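Membrane-anchored mycosin mycp1 (Mycobacterium smegmatis, PDB 4KB5) acts as a subtilisin-like serine protease that cleaves EspB and may play a dual role in regulating ESX-1 secretion and virulence. Local coordinates at residues 287-290 with 294-297; 191-196 with 249-254; 342-347 with 367-372. One frame throughout, in Å; residues are numbered along the deposited sequence.

Contact 1: 287-290 with 294-297; sequences TSLG and QPVN
Leu289 and Pro295 face each other in a beta hairpin whose two short strands are antiparallel, yet their side chains diverge from the line between the backbones. Although the CB atoms point apart, CD2 of Leu289 reaches back to 3.8 Å from Pro295 N, with Pro295 CG at 4.3 Å from the same methyl. Beyond the hairpin, Leu289 also leans on Ala107 and Phe119, and Pro295 on Phe40.

One step along, Ser288 and Val296 form a hydrogen-bonded pair and put their side chains on the same face of the sheet. Ser288 N donates to Val296 O at 2.9 Å, and Val296 N answers to Ser288 O. CG2 of Val296 lies against both Ser288 O, at 3.4 Å, and Gly290 N, while CG1 approaches Gly290 from a little further off. The hydroxyl of Ser288 looks elsewhere: with OG anti to the backbone N (chi1 -155°), it bonds to Met104 O of helix 102-110. The Ser288 side chain is about 9 Å from that of His101, assigned to the charge relay system.

Past Gly290, whose N donates to Gln294 O at 2.7 Å, the chain of Gln294 bends at chi2 (-70°) and brings its amide to Gly290, OE1 being 3.5 Å from Gly290 C; the same oxygen accepts from Asp292 N. At the other end Thr287 and Asn297 meet at a slant. The amide of Asn297 is spoken for by Met35 N and Ser38 OG, and what it turns to the other segment is its CB, 4.0 Å from Thr287 OG1.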
ATOM      1  N   THR A 287     -14.693   7.089  -3.003  1.00 30.02           N
ATOM      2  CA  THR A 287     -14.573   8.436  -3.532  1.00 31.25           C
ATOM      3  C   THR A 287     -13.170   8.953  -3.235  1.00 31.75           C
ATOM      4  O   THR A 287     -12.647   8.754  -2.136  1.00 29.55           O
ATOM      5  CB  THR A 287     -15.613   9.374  -2.889  1.00 31.74           C
ATOM      6  OG1 THR A 287     -16.917   8.857  -3.161  1.00 32.74           O
ATOM      7  CG2 THR A 287     -15.523  10.810  -3.458  1.00 32.23           C
ATOM      8  N   SER A 288     -12.593   9.640  -4.216  1.00 29.47           N
ATOM      9  CA  SER A 288     -11.296  10.284  -4.064  1.00 29.25           C
ATOM     10  C   SER A 288     -11.244  11.517  -4.963  1.00 30.77           C
ATOM     11  O   SER A 288     -12.215  11.843  -5.645  1.00 31.39           O
ATOM     12  CB  SER A 288     -10.182   9.383  -4.598  1.00 29.05           C
ATOM     13  OG  SER A 288      -8.941   9.685  -3.984  1.00 28.26           O
ATOM     14  N   LEU A 289     -10.103  12.197  -4.959  1.00 29.17           N
ATOM     15  CA  LEU A 289      -9.936  13.477  -5.657  1.00 29.89           C
ATOM     16  C   LEU A 289      -9.134  13.276  -6.923  1.00 31.01           C
ATOM     17  O   LEU A 289      -8.235  12.425  -6.964  1.00 29.49           O
ATOM     18  CB  LEU A 289      -9.238  14.522  -4.773  1.00 28.06           C
ATOM     19  CG  LEU A 289      -9.910  14.937  -3.464  1.00 27.35           C
ATOM     20  CD1 LEU A 289      -9.104  16.031  -2.773  1.00 25.86           C
ATOM     21  CD2 LEU A 289     -11.368  15.371  -3.652  1.00 27.19           C
ATOM     22  N   GLY A 290      -9.449  14.074  -7.946  1.00 30.56           N
ATOM     23  CA  GLY A 290      -8.849  13.919  -9.268  1.00 29.28           C
ATOM     24  C   GLY A 290      -7.700  14.870  -9.503  1.00 29.62           C
ATOM     25  O   GLY A 290      -7.145  15.444  -8.549  1.00 27.58           O
ATOM     26  N   GLN A 294     -10.683  17.914  -7.499  1.00 33.59           N
ATOM     27  CA  GLN A 294     -12.132  17.817  -7.481  1.00 35.73           C
ATOM     28  C   GLN A 294     -12.500  16.358  -7.211  1.00 34.65           C
ATOM     29  O   GLN A 294     -11.738  15.469  -7.583  1.00 33.85           O
ATOM     30  CB  GLN A 294     -12.702  18.246  -8.844  1.00 37.57           C
ATOM     31  CG  GLN A 294     -12.714  17.157  -9.941  1.00 39.71           C
ATOM     32  CD  GLN A 294     -11.323  16.760 -10.484  1.00 42.61           C
ATOM     33  OE1 GLN A 294     -10.281  17.215  -9.999  1.00 43.43           O
ATOM     34  NE2 GLN A 294     -11.315  15.888 -11.497  1.00 40.33           N
ATOM     35  N   PRO A 295     -13.681  16.106  -6.609  1.00 33.77           N
ATOM     36  CA  PRO A 295     -14.075  14.729  -6.314  1.00 34.28           C
ATOM     37  C   PRO A 295     -14.285  13.879  -7.556  1.00 34.89           C
ATOM     38  O   PRO A 295     -14.813  14.354  -8.569  1.00 36.98           O
ATOM     39  CB  PRO A 295     -15.401  14.884  -5.542  1.00 34.81           C
ATOM     40  CG  PRO A 295     -15.390  16.284  -5.033  1.00 35.16           C
ATOM     41  CD  PRO A 295     -14.651  17.082  -6.073  1.00 34.10           C
ATOM     42  N   VAL A 296     -13.886  12.613  -7.459  1.00 32.01           N
ATOM     43  CA  VAL A 296     -14.073  11.639  -8.529  1.00 30.87           C
ATOM     44  C   VAL A 296     -14.144  10.234  -7.937  1.00 32.33           C
ATOM     45  O   VAL A 296     -13.386   9.898  -7.027  1.00 32.95           O
ATOM     46  CB  VAL A 296     -12.931  11.701  -9.558  1.00 30.80           C
ATOM     47  CG1 VAL A 296     -12.759  13.121 -10.077  1.00 30.37           C
ATOM     48  CG2 VAL A 296     -11.636  11.190  -8.944  1.00 29.89           C
ATOM     49  N   ASN A 297     -15.058   9.414  -8.451  1.00 32.68           N
ATOM     50  CA  ASN A 297     -15.257   8.067  -7.924  1.00 33.16           C
ATOM     51  C   ASN A 297     -15.212   6.948  -8.954  1.00 31.86           C
ATOM     52  O   ASN A 297     -15.668   5.834  -8.697  1.00 33.06           O
ATOM     53  CB  ASN A 297     -16.525   8.012  -7.069  1.00 34.66           C
ATOM     54  CG  ASN A 297     -17.764   8.429  -7.837  1.00 35.45           C
ATOM     55  OD1 ASN A 297     -17.699   8.725  -9.029  1.00 34.84           O
ATOM     56  ND2 ASN A 297     -18.903   8.453  -7.154  1.00 35.69           N
TER

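Contact 2: 191-196 with 249-254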
ATOM      1  N   ILE A 191      12.551 -15.384  -7.674  1.00 48.48           N
ATOM      2  CA  ILE A 191      13.168 -14.113  -8.034  1.00 43.38           C
ATOM      3  C   ILE A 191      14.102 -13.689  -6.903  1.00 42.73           C
ATOM      4  O   ILE A 191      13.774 -13.850  -5.732  1.00 41.90           O
ATOM      5  CB  ILE A 191      12.094 -13.020  -8.285  1.00 41.31           C
ATOM      6  CG1 ILE A 191      11.377 -13.279  -9.612  1.00 40.61           C
ATOM      7  CG2 ILE A 191      12.700 -11.620  -8.261  1.00 39.34           C
ATOM      8  CD1 ILE A 191      10.098 -12.485  -9.785  1.00 41.22           C
ATOM      9  N   ASP A 192      15.268 -13.158  -7.246  1.00 40.00           N
ATOM     10  CA  ASP A 192      16.156 -12.617  -6.228  1.00 42.98           C
ATOM     11  C   ASP A 192      15.608 -11.277  -5.694  1.00 43.01           C
ATOM     12  O   ASP A 192      15.739 -10.231  -6.346  1.00 43.27           O
ATOM     13  CB  ASP A 192      17.574 -12.470  -6.786  1.00 43.10           C
ATOM     14  CG  ASP A 192      18.564 -11.979  -5.755  1.00 46.61           C
ATOM     15  OD1 ASP A 192      18.158 -11.647  -4.609  1.00 45.80           O
ATOM     16  OD2 ASP A 192      19.765 -11.915  -6.099  1.00 49.08           O
ATOM     17  N   GLU A 193      15.012 -11.336  -4.502  1.00 38.79           N
ATOM     18  CA  GLU A 193      14.361 -10.203  -3.845  1.00 38.26           C
ATOM     19  C   GLU A 193      15.198  -9.625  -2.742  1.00 38.08           C
ATOM     20  O   GLU A 193      14.683  -8.844  -1.935  1.00 37.69           O
ATOM     21  CB  GLU A 193      13.085 -10.673  -3.151  1.00 38.91           C
ATOM     22  CG  GLU A 193      11.857 -10.759  -4.005  1.00 38.16           C
ATOM     23  CD  GLU A 193      10.591 -10.770  -3.165  1.00 37.00           C
ATOM     24  OE1 GLU A 193       9.604 -11.397  -3.613  1.00 34.37           O
ATOM     25  OE2 GLU A 193      10.592 -10.164  -2.061  1.00 34.41           O
ATOM     26  N   THR A 194      16.463 -10.036  -2.650  1.00 36.47           N
ATOM     27  CA  THR A 194      17.272  -9.690  -1.488  1.00 34.99           C
ATOM     28  C   THR A 194      17.442  -8.184  -1.306  1.00 34.95           C
ATOM     29  O   THR A 194      17.592  -7.713  -0.176  1.00 33.09           O
ATOM     30  CB  THR A 194      18.658 -10.394  -1.474  1.00 38.90           C
ATOM     31  OG1 THR A 194      19.332 -10.157  -2.710  1.00 42.33           O
ATOM     32  CG2 THR A 194      18.517 -11.901  -1.280  1.00 39.38           C
ATOM     33  N   SER A 195      17.431  -7.423  -2.404  1.00 33.02           N
ATOM     34  CA  SER A 195      17.593  -5.974  -2.277  1.00 33.64           C
ATOM     35  C   SER A 195      16.331  -5.343  -1.683  1.00 30.96           C
ATOM     36  O   SER A 195      16.426  -4.385  -0.917  1.00 33.06           O
ATOM     37  CB  SER A 195      17.972  -5.301  -3.610  1.00 32.03           C
ATOM     38  OG  SER A 195      16.917  -5.422  -4.547  1.00 32.02           O
ATOM     39  N   LEU A 196      15.168  -5.902  -2.004  1.00 31.10           N
ATOM     40  CA  LEU A 196      13.890  -5.396  -1.455  1.00 31.61           C
ATOM     41  C   LEU A 196      13.787  -5.645   0.047  1.00 31.47           C
ATOM     42  O   LEU A 196      13.483  -4.725   0.813  1.00 32.84           O
ATOM     43  CB  LEU A 196      12.687  -5.995  -2.187  1.00 29.81           C
ATOM     44  CG  LEU A 196      11.288  -5.519  -1.748  1.00 29.18           C
ATOM     45  CD1 LEU A 196      11.158  -3.994  -1.737  1.00 28.46           C
ATOM     46  CD2 LEU A 196      10.224  -6.140  -2.640  1.00 29.15           C
ATOM     47  N   ALA A 249       4.181  -7.642   0.087  1.00 26.96           N
ATOM     48  CA  ALA A 249       3.166  -8.124   1.025  1.00 27.27           C
ATOM     49  C   ALA A 249       3.725  -9.162   2.003  1.00 28.19           C
ATOM     50  O   ALA A 249       3.428  -9.124   3.209  1.00 27.50           O
ATOM     51  CB  ALA A 249       1.967  -8.693   0.263  1.00 26.75           C
ATOM     52  N   TRP A 250       4.572 -10.061   1.502  1.00 26.70           N
ATOM     53  CA  TRP A 250       5.046 -11.163   2.341  1.00 27.87           C
ATOM     54  C   TRP A 250       6.121 -10.835   3.353  1.00 28.84           C
ATOM     55  O   TRP A 250       6.545 -11.724   4.085  1.00 29.61           O
ATOM     56  CB  TRP A 250       5.389 -12.404   1.520  1.00 27.74           C
ATOM     57  CG  TRP A 250       6.682 -12.334   0.739  1.00 30.08           C
ATOM     58  CD1 TRP A 250       7.351 -11.194   0.268  1.00 29.39           C
ATOM     59  CD2 TRP A 250       7.482 -13.471   0.256  1.00 30.46           C
ATOM     60  NE1 TRP A 250       8.488 -11.545  -0.427  1.00 30.90           N
ATOM     61  CE2 TRP A 250       8.622 -12.893  -0.481  1.00 31.63           C
ATOM     62  CE3 TRP A 250       7.373 -14.857   0.355  1.00 30.96           C
ATOM     63  CZ2 TRP A 250       9.602 -13.690  -1.069  1.00 32.23           C
ATOM     64  CZ3 TRP A 250       8.367 -15.648  -0.239  1.00 32.96           C
ATOM     65  CH2 TRP A 250       9.453 -15.076  -0.936  1.00 32.03           C
ATOM     66  N   TYR A 251       6.541  -9.574   3.452  1.00 27.10           N
ATOM     67  CA  TYR A 251       7.467  -9.169   4.529  1.00 28.46           C
ATOM     68  C   TYR A 251       6.792  -8.836   5.863  1.00 30.19           C
ATOM     69  O   TYR A 251       7.459  -8.424   6.808  1.00 32.09           O
ATOM     70  CB  TYR A 251       8.362  -8.016   4.083  1.00 29.30           C
ATOM     71  CG  TYR A 251       9.370  -8.436   3.040  1.00 29.89           C
ATOM     72  CD1 TYR A 251      10.489  -9.215   3.387  1.00 31.71           C
ATOM     73  CD2 TYR A 251       9.189  -8.103   1.707  1.00 30.22           C
ATOM     74  CE1 TYR A 251      11.409  -9.628   2.418  1.00 31.22           C
ATOM     75  CE2 TYR A 251      10.099  -8.495   0.739  1.00 31.17           C
ATOM     76  CZ  TYR A 251      11.209  -9.254   1.099  1.00 32.80           C
ATOM     77  OH  TYR A 251      12.099  -9.643   0.130  1.00 33.54           O
ATOM     78  N   ASP A 252       5.474  -9.008   5.936  1.00 30.72           N
ATOM     79  CA  ASP A 252       4.734  -8.951   7.205  1.00 33.00           C
ATOM     80  C   ASP A 252       5.485  -9.751   8.288  1.00 31.12           C
ATOM     81  O   ASP A 252       5.933 -10.853   8.014  1.00 30.08           O
ATOM     82  CB  ASP A 252       3.349  -9.555   7.001  1.00 35.80           C
ATOM     83  CG  ASP A 252       2.634  -9.861   8.317  1.00 40.44           C
ATOM     84  OD1 ASP A 252       2.380 -11.056   8.606  1.00 41.08           O
ATOM     85  OD2 ASP A 252       2.336  -8.902   9.063  1.00 39.46           O
ATOM     86  N   PRO A 253       5.620  -9.204   9.516  1.00 31.08           N
ATOM     87  CA  PRO A 253       5.071  -7.971  10.074  1.00 31.70           C
ATOM     88  C   PRO A 253       6.028  -6.778  10.079  1.00 31.92           C
ATOM     89  O   PRO A 253       5.758  -5.776  10.751  1.00 30.83           O
ATOM     90  CB  PRO A 253       4.751  -8.377  11.527  1.00 33.87           C
ATOM     91  CG  PRO A 253       5.766  -9.440  11.860  1.00 33.49           C
ATOM     92  CD  PRO A 253       6.325  -9.980  10.558  1.00 33.55           C
ATOM     93  N   LEU A 254       7.141  -6.887   9.364  1.00 31.44           N
ATOM     94  CA  LEU A 254       8.011  -5.731   9.160  1.00 34.30           C
ATOM     95  C   LEU A 254       7.245  -4.630   8.411  1.00 32.81           C
ATOM     96  O   LEU A 254       7.346  -3.458   8.745  1.00 33.81           O
ATOM     97  CB  LEU A 254       9.258  -6.150   8.395  1.00 34.36           C
ATOM     98  CG  LEU A 254      10.538  -5.347   8.611  1.00 37.56           C
ATOM     99  CD1 LEU A 254      10.768  -4.935  10.068  1.00 37.31           C
ATOM    100  CD2 LEU A 254      11.700  -6.181   8.106  1.00 38.30           C
TER
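Glu193 OE2 is gripped by three groups: Tyr251 OH donates to it at 2.7 Å and Trp250 NE1 at 3.0 Å, and Ser247 OG makes a third bond to the same oxygen. The tyrosine reaches its anti side and the tryptophan its syn side, both from one face of the carboxylate and both somewhat out of its plane. Seen from the indole, the bond is cleaner, with OE2 at the ring edge almost exactly in the ring plane and an N-H...O angle of 159°. The carboxylate itself stands steeply inclined to both rings. Its other oxygen, OE1, is bonded to Tyr185 OH, so the buried acid is held through both oxygens and has little freedom to turn; the two donors on OE2, Tyr251 OH and Trp250 NE1, would probably favour the ionised form.

The differing first torsions of the two neighbours help bring both to the same oxygen. Trp250 CG sits between the backbone N and carbonyl carbon (chi1 75°), whereas Tyr251 CG is anti to the carbonyl carbon (chi1 -70°). This brings the CD1 corner of the indole over the rim of the phenol, Trp250 CD1 lying 3.8 Å above the Tyr251 ring plane.

In the subtilase fold this joins the start of helix 194-206 to the 3-10 turn ahead of strand 256-261 of the parallel central sheet. Glu193 is the N-cap residue of that helix, and just before it Asp192 closes an Asx turn, its OD1 accepting from Thr194 N at 3.1 Å and from Thr194 OG1 as well. In the first turn of the helix, Leu196 crosses the phenol at a slant, with CG and CD2 each 4.1 Å from Tyr251 CE2.

Contact 3: 342-347 with 367-372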
ATOM      1  N   THR A 342      -3.133  -2.773  14.564  1.00 28.36           N
ATOM      2  CA  THR A 342      -3.649  -4.134  14.477  1.00 28.83           C
ATOM      3  C   THR A 342      -4.376  -4.590  15.761  1.00 30.37           C
ATOM      4  O   THR A 342      -5.325  -5.354  15.682  1.00 31.70           O
ATOM      5  CB  THR A 342      -2.544  -5.140  14.114  1.00 29.68           C
ATOM      6  OG1 THR A 342      -1.520  -5.095  15.117  1.00 29.09           O
ATOM      7  CG2 THR A 342      -1.936  -4.783  12.727  1.00 30.66           C
ATOM      8  N   ALA A 343      -3.931  -4.106  16.918  1.00 29.30           N
ATOM      9  CA  ALA A 343      -4.498  -4.479  18.212  1.00 32.29           C
ATOM     10  C   ALA A 343      -5.883  -3.903  18.420  1.00 33.35           C
ATOM     11  O   ALA A 343      -6.701  -4.511  19.114  1.00 34.07           O
ATOM     12  CB  ALA A 343      -3.590  -4.031  19.352  1.00 31.02           C
ATOM     13  N   THR A 344      -6.134  -2.723  17.849  1.00 31.20           N
ATOM     14  CA  THR A 344      -7.414  -2.051  18.013  1.00 30.05           C
ATOM     15  C   THR A 344      -8.365  -2.313  16.846  1.00 29.71           C
ATOM     16  O   THR A 344      -9.458  -1.775  16.804  1.00 31.12           O
ATOM     17  CB  THR A 344      -7.248  -0.534  18.246  1.00 30.93           C
ATOM     18  OG1 THR A 344      -6.624   0.080  17.104  1.00 29.80           O
ATOM     19  CG2 THR A 344      -6.408  -0.271  19.500  1.00 30.84           C
ATOM     20  N   ALA A 345      -7.946  -3.146  15.911  1.00 28.45           N
ATOM     21  CA  ALA A 345      -8.764  -3.471  14.761  1.00 29.19           C
ATOM     22  C   ALA A 345      -9.936  -4.368  15.145  1.00 30.30           C
ATOM     23  O   ALA A 345      -9.963  -4.965  16.236  1.00 30.76           O
ATOM     24  CB  ALA A 345      -7.917  -4.146  13.686  1.00 26.45           C
ATOM     25  N   ARG A 346     -10.887  -4.462  14.226  1.00 31.14           N
ATOM     26  CA  ARG A 346     -12.056  -5.304  14.371  1.00 33.34           C
ATOM     27  C   ARG A 346     -11.683  -6.712  13.921  1.00 31.60           C
ATOM     28  O   ARG A 346     -11.690  -7.010  12.726  1.00 30.36           O
ATOM     29  CB  ARG A 346     -13.197  -4.743  13.512  1.00 34.80           C
ATOM     30  CG  ARG A 346     -14.565  -5.355  13.797  1.00 38.39           C
ATOM     31  CD  ARG A 346     -15.537  -5.026  12.674  0.91 40.35           C
ATOM     32  NE  ARG A 346     -16.857  -5.610  12.896  0.34 41.13           N
ATOM     33  CZ  ARG A 346     -17.791  -5.082  13.682  0.73 42.08           C
ATOM     34  NH1 ARG A 346     -17.565  -3.953  14.341  0.81 45.63           N
ATOM     35  NH2 ARG A 346     -18.956  -5.686  13.812  0.83 43.34           N
ATOM     36  N   HIS A 347     -11.352  -7.578  14.881  1.00 30.79           N
ATOM     37  CA  HIS A 347     -10.768  -8.893  14.560  1.00 28.21           C
ATOM     38  C   HIS A 347     -11.784  -9.818  13.956  1.00 27.85           C
ATOM     39  O   HIS A 347     -12.946  -9.804  14.360  1.00 28.48           O
ATOM     40  CB  HIS A 347     -10.133  -9.528  15.796  1.00 27.98           C
ATOM     41  CG  HIS A 347      -9.187  -8.617  16.542  1.00 27.83           C
ATOM     42  ND1 HIS A 347      -8.117  -8.032  15.953  1.00 28.01           N
ATOM     43  CD2 HIS A 347      -9.172  -8.208  17.878  1.00 27.83           C
ATOM     44  CE1 HIS A 347      -7.453  -7.291  16.867  1.00 27.78           C
ATOM     45  NE2 HIS A 347      -8.098  -7.406  18.045  1.00 28.39           N
ATOM     46  N   LEU A 367      -6.557   5.651  18.073  1.00 29.91           N
ATOM     47  CA  LEU A 367      -6.091   6.941  18.560  1.00 31.06           C
ATOM     48  C   LEU A 367      -6.357   7.181  20.048  1.00 32.73           C
ATOM     49  O   LEU A 367      -5.815   8.123  20.625  1.00 34.13           O
ATOM     50  CB  LEU A 367      -6.686   8.072  17.705  1.00 31.15           C
ATOM     51  CG  LEU A 367      -6.139   8.185  16.269  1.00 32.22           C
ATOM     52  CD1 LEU A 367      -7.084   8.972  15.365  1.00 32.91           C
ATOM     53  CD2 LEU A 367      -4.745   8.794  16.244  1.00 30.32           C
ATOM     54  N   THR A 368      -7.175   6.332  20.669  1.00 34.78           N
ATOM     55  CA  THR A 368      -7.643   6.581  22.047  1.00 37.69           C
ATOM     56  C   THR A 368      -7.383   5.447  23.054  1.00 37.68           C
ATOM     57  O   THR A 368      -7.183   5.730  24.226  1.00 38.45           O
ATOM     58  CB  THR A 368      -9.154   6.946  22.098  1.00 37.22           C
ATOM     59  OG1 THR A 368      -9.915   5.902  21.484  1.00 38.00           O
ATOM     60  CG2 THR A 368      -9.443   8.246  21.376  1.00 36.35           C
ATOM     61  N   TRP A 369      -7.392   4.185  22.622  1.00 39.27           N
ATOM     62  CA  TRP A 369      -7.189   3.056  23.560  1.00 40.51           C
ATOM     63  C   TRP A 369      -5.844   3.108  24.225  1.00 43.17           C
ATOM     64  O   TRP A 369      -4.839   3.513  23.610  1.00 40.42           O
ATOM     65  CB  TRP A 369      -7.338   1.698  22.879  1.00 41.13           C
ATOM     66  CG  TRP A 369      -8.751   1.263  22.555  1.00 45.59           C
ATOM     67  CD1 TRP A 369      -9.881   2.063  22.410  1.00 44.50           C
ATOM     68  CD2 TRP A 369      -9.222  -0.108  22.270  1.00 47.22           C
ATOM     69  NE1 TRP A 369     -10.979   1.309  22.096  1.00 45.82           N
ATOM     70  CE2 TRP A 369     -10.656   0.002  21.990  1.00 48.19           C
ATOM     71  CE3 TRP A 369      -8.623  -1.367  22.239  1.00 50.59           C
ATOM     72  CZ2 TRP A 369     -11.438  -1.108  21.689  1.00 51.52           C
ATOM     73  CZ3 TRP A 369      -9.424  -2.482  21.932  1.00 52.58           C
ATOM     74  CH2 TRP A 369     -10.796  -2.352  21.663  1.00 53.60           C
ATOM     75  N   GLU A 370      -5.815   2.692  25.491  1.00 41.91           N
ATOM     76  CA  GLU A 370      -4.564   2.539  26.218  1.00 43.58           C
ATOM     77  C   GLU A 370      -4.198   1.063  26.209  1.00 45.00           C
ATOM     78  O   GLU A 370      -4.952   0.210  26.706  1.00 42.85           O
ATOM     79  CB  GLU A 370      -4.690   3.065  27.645  1.00 47.82           C
ATOM     80  CG  GLU A 370      -3.417   3.694  28.188  0.88 50.76           C
ATOM     81  CD  GLU A 370      -3.341   3.647  29.703  0.08 52.55           C
ATOM     82  OE1 GLU A 370      -2.228   3.456  30.228  0.79 56.60           O
ATOM     83  OE2 GLU A 370      -4.387   3.790  30.369  0.99 53.86           O
ATOM     84  N   ILE A 371      -3.054   0.759  25.603  1.00 44.84           N
ATOM     85  CA  ILE A 371      -2.591  -0.621  25.472  1.00 44.13           C
ATOM     86  C   ILE A 371      -1.082  -0.694  25.740  1.00 45.36           C
ATOM     87  O   ILE A 371      -0.398   0.328  25.674  1.00 43.00           O
ATOM     88  CB  ILE A 371      -2.894  -1.208  24.065  1.00 44.55           C
ATOM     89  CG1 ILE A 371      -2.149  -0.415  22.976  1.00 42.57           C
ATOM     90  CG2 ILE A 371      -4.404  -1.316  23.817  1.00 44.14           C
ATOM     91  CD1 ILE A 371      -2.334  -0.932  21.562  1.00 44.15           C
ATOM     92  N   PRO A 372      -0.563  -1.903  26.043  1.00 46.81           N
ATOM     93  CA  PRO A 372       0.897  -2.071  26.118  1.00 47.43           C
ATOM     94  C   PRO A 372       1.570  -1.764  24.761  1.00 45.40           C
ATOM     95  O   PRO A 372       1.129  -2.270  23.730  1.00 46.39           O
ATOM     96  CB  PRO A 372       1.077  -3.556  26.507  1.00 48.24           C
ATOM     97  CG  PRO A 372      -0.266  -4.208  26.354  1.00 49.42           C
ATOM     98  CD  PRO A 372      -1.297  -3.121  26.455  1.00 49.20           C
TER
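Thr344 and Trp369 meet because each first torsion sends the right branch across. In Thr344 the hydroxyl takes the place between the backbone N and the carbonyl carbon (chi1 62°), which puts the methyl CG2 anti to the carbonyl carbon and aims it at the indole. Trp369 has CG anti to its own carbonyl carbon (chi1 -75°), and the ring is laid back along the threonine. The two side chains slide past one another in opposite directions.

CG2 of Thr344 does the touching. It lies 3.7 Å from Trp369 CE3, and Trp369 CB is also close at 4.0 Å, so the methyl nestles where the ring system leaves its stem. Thr344 CB stands 4.3 Å above the indole plane, offset toward the rim. The polar branch has its own partner: OG1 is bonded to Arg340 O in the preceding turn of helix 334-343, which fixes the rotation of the threonine and keeps the methyl directed at the indole. Arg340 grips the partner segment too, since its NH2 is bonded to Trp369 O.

A second, smaller contact lies beside the first. CD1 of Ile371 comes to 4.0 Å from Ala343 CB, methyl against methyl. No hydrogen bond runs directly between 342-347 and 367-372; the join is apolar, backed by the arginine. Thr344 also packs on Ala365 and Ala366, so it is covered by helix 363-368 as well as by the tryptophan.

Here the C-terminal end of helix 334-343 receives the extended chain that follows helix 363-368, on the C-terminal side of the subtilase fold.

In the fold
The three contacts follow one another along the chain in the order contact 2, contact 1, contact 3, none nested in another and none touching. Contacts 1 and 2 lie on opposite sides of the chain's centre, their own centres about 32 Å apart; the centre of contact 3 is about 30 Å from that of contact 1 and 26 Å from that of contact 2. Contact 1 belongs to the small antiparallel sheet, beside helix 102-110. Contact 2 ties helix 194-206 to the approach to strand 256-261 of the seven-stranded parallel sheet, and contact 3 joins the end of helix 334-343 to the chain leaving helix 363-368. The three sites thus lie in separate regions of the chain.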